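Local coordinates for (5-formylfuran-3-yl)methyl phosphate transaminase (Methanococcus jannaschii, PDB 2Z61), which catalyses pyridoxal-phosphate-dependent transfer of an amino group from alanine to a furancarboxaldehyde phosphate, giving the furan precursor of methanofuran, at residues A[140-145]-A[173-178]. Numbering follows the deposited sequence.
Sequences CDFTVE and REIYEF
F142 and V144 pack against I175, E174 and F178 at one border of the large pyridoxal-phosphate-binding domain of this class-I (fold type I) aminotransferase. The turn and first residues of the helix after edge strand 136-140 meet helix 173-182, beside the mixed seven-stranded sheet. Residues 140-145 lead from that strand into helix 144-150. Residues 173-178 form the first part of helix 173-182.

D141 stands back from the interface and makes a salt bridge to K341. F142 is the centre of an inverse gamma turn, marked by a weak bond from T143 N to D141 O at 3.1 Å. The carbonyl O of F142 lies 3.4 Å from I175 CG1, with I175 CD1 a little farther off at 3.8 Å. The ring of F142 meets the other branch of I175: F142 CD2 is 4.3 Å from I175 CG2, and the approach is oblique. F142 also reaches I158 and I175 reaches I160, both on strand 155-161, so the pair packs against the sheet as well as against each other.

T143 is the N-cap of helix 144-150, and its OG1 is hydrogen-bonded to S146 OG. V144 then spreads its two methyls over different partners. V144 CG1, anti to the backbone N (chi1 178°), reaches F178 CD1 at 4.2 Å. F178 also touches L147 and E148 of helix 144-150. The carbonyl O of V144 lies over one face of the F178 ring. The V144 and E174 side chains cross at about a right angle, with V144 CG2 4.1 Å from OE2 at the end of the extended E174 chain.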
loop_
_atom_site.group_PDB
_atom_site.type_symbol
_atom_site.label_atom_id
_atom_site.label_comp_id
_atom_site.label_asym_id
_atom_site.label_seq_id
_atom_site.Cartn_x
_atom_site.Cartn_y
_atom_site.Cartn_z
ATOM N N CYS A 140 28.045 -0.982 4.782
ATOM C CA CYS A 140 29.227 -1.802 5.046
ATOM C C CYS A 140 29.297 -2.992 4.096
ATOM O O CYS A 140 28.279 -3.406 3.535
ATOM C CB CYS A 140 29.222 -2.299 6.498
ATOM S SG CYS A 140 27.896 -3.449 6.907
ATOM N N ASP A 141 30.501 -3.523 3.894
ATOM C CA ASP A 141 30.670 -4.688 3.032
ATOM C C ASP A 141 30.098 -5.847 3.827
ATOM O O ASP A 141 30.123 -5.818 5.056
ATOM C CB ASP A 141 32.148 -4.972 2.743
ATOM C CG ASP A 141 32.886 -3.758 2.234
ATOM O OD1 ASP A 141 32.298 -2.987 1.444
ATOM O OD2 ASP A 141 34.066 -3.586 2.613
ATOM N N PHE A 142 29.585 -6.866 3.153
ATOM C CA PHE A 142 29.037 -7.986 3.899
ATOM C C PHE A 142 30.049 -9.104 4.121
ATOM O O PHE A 142 29.886 -10.221 3.641
ATOM C CB PHE A 142 27.753 -8.505 3.230
ATOM C CG PHE A 142 26.491 -7.830 3.735
ATOM C CD1 PHE A 142 26.568 -6.648 4.471
ATOM C CD2 PHE A 142 25.233 -8.381 3.493
ATOM C CE1 PHE A 142 25.421 -6.027 4.958
ATOM C CE2 PHE A 142 24.078 -7.765 3.980
ATOM C CZ PHE A 142 24.174 -6.585 4.714
ATOM N N THR A 143 31.110 -8.768 4.853
ATOM C CA THR A 143 32.152 -9.718 5.212
ATOM C C THR A 143 32.116 -9.776 6.733
ATOM O O THR A 143 31.663 -8.829 7.384
ATOM C CB THR A 143 33.566 -9.260 4.764
ATOM O OG1 THR A 143 33.939 -8.079 5.481
ATOM C CG2 THR A 143 33.597 -8.979 3.275
ATOM N N VAL A 144 32.590 -10.885 7.289
ATOM C CA VAL A 144 32.603 -11.070 8.730
ATOM C C VAL A 144 33.373 -9.967 9.448
ATOM O O VAL A 144 32.910 -9.435 10.457
ATOM C CB VAL A 144 33.215 -12.438 9.092
ATOM C CG1 VAL A 144 33.267 -12.617 10.606
ATOM C CG2 VAL A 144 32.393 -13.543 8.458
ATOM N N GLU A 145 34.541 -9.619 8.918
ATOM C CA GLU A 145 35.371 -8.589 9.533
ATOM C C GLU A 145 34.708 -7.213 9.564
ATOM O O GLU A 145 34.666 -6.563 10.607
ATOM C CB GLU A 145 36.712 -8.487 8.807
ATOM C CG GLU A 145 37.728 -7.639 9.546
ATOM C CD GLU A 145 39.105 -7.706 8.918
ATOM O OE1 GLU A 145 39.583 -8.830 8.658
ATOM O OE2 GLU A 145 39.708 -6.635 8.690
ATOM N N ARG A 173 26.469 -18.323 3.589
ATOM C CA ARG A 173 26.014 -18.867 4.861
ATOM C C ARG A 173 26.587 -18.186 6.107
ATOM O O ARG A 173 25.857 -17.941 7.067
ATOM C CB ARG A 173 26.337 -20.366 4.884
ATOM C CG ARG A 173 26.231 -21.034 6.244
ATOM C CD ARG A 173 26.852 -22.433 6.222
ATOM N NE ARG A 173 25.872 -23.484 5.967
ATOM C CZ ARG A 173 25.068 -23.996 6.893
ATOM N NH1 ARG A 173 25.126 -23.555 8.144
ATOM N NH2 ARG A 173 24.201 -24.947 6.570
ATOM N N GLU A 174 27.882 -17.884 6.089
ATOM C CA GLU A 174 28.549 -17.256 7.231
ATOM C C GLU A 174 27.961 -15.917 7.666
ATOM O O GLU A 174 27.908 -15.618 8.858
ATOM C CB GLU A 174 30.040 -17.078 6.937
ATOM C CG GLU A 174 30.791 -18.386 6.799
ATOM C CD GLU A 174 32.272 -18.185 6.536
ATOM O OE1 GLU A 174 33.002 -19.200 6.465
ATOM O OE2 GLU A 174 32.703 -17.018 6.401
ATOM N N ILE A 175 27.536 -15.102 6.707
ATOM C CA ILE A 175 26.953 -13.810 7.044
ATOM C C ILE A 175 25.695 -14.025 7.881
ATOM O O ILE A 175 25.479 -13.332 8.874
ATOM C CB ILE A 175 26.590 -12.990 5.784
ATOM C CG1 ILE A 175 27.860 -12.585 5.029
ATOM C CG2 ILE A 175 25.850 -11.731 6.187
ATOM C CD1 ILE A 175 28.667 -13.733 4.496
ATOM N N TYR A 176 24.862 -14.983 7.479
ATOM C CA TYR A 176 23.648 -15.276 8.237
ATOM C C TYR A 176 24.011 -15.758 9.638
ATOM O O TYR A 176 23.448 -15.301 10.621
ATOM C CB TYR A 176 22.809 -16.356 7.545
ATOM C CG TYR A 176 22.148 -15.907 6.264
ATOM C CD1 TYR A 176 22.780 -16.074 5.039
ATOM C CD2 TYR A 176 20.900 -15.287 6.281
ATOM C CE1 TYR A 176 22.192 -15.639 3.863
ATOM C CE2 TYR A 176 20.302 -14.844 5.106
ATOM C CZ TYR A 176 20.958 -15.024 3.901
ATOM O OH TYR A 176 20.393 -14.574 2.732
ATOM N N GLU A 177 24.963 -16.686 9.715
ATOM C CA GLU A 177 25.416 -17.247 10.989
ATOM C C GLU A 177 25.955 -16.172 11.920
ATOM O O GLU A 177 25.645 -16.157 13.110
ATOM C CB GLU A 177 26.476 -18.321 10.722
ATOM C CG GLU A 177 25.890 -19.614 10.158
ATOM C CD GLU A 177 26.893 -20.433 9.354
ATOM O OE1 GLU A 177 26.575 -21.597 9.032
ATOM O OE2 GLU A 177 27.986 -19.916 9.037
ATOM N N PHE A 178 26.752 -15.259 11.380
ATOM C CA PHE A 178 27.288 -14.175 12.191
ATOM C C PHE A 178 26.152 -13.297 12.711
ATOM O O PHE A 178 26.112 -12.955 13.897
ATOM C CB PHE A 178 28.247 -13.304 11.377
ATOM C CG PHE A 178 28.876 -12.198 12.174
ATOM C CD1 PHE A 178 29.915 -12.462 13.060
ATOM C CD2 PHE A 178 28.395 -10.898 12.083
ATOM C CE1 PHE A 178 30.461 -11.446 13.847
ATOM C CE2 PHE A 178 28.935 -9.878 12.867
ATOM C CZ PHE A 178 29.969 -10.156 13.751
#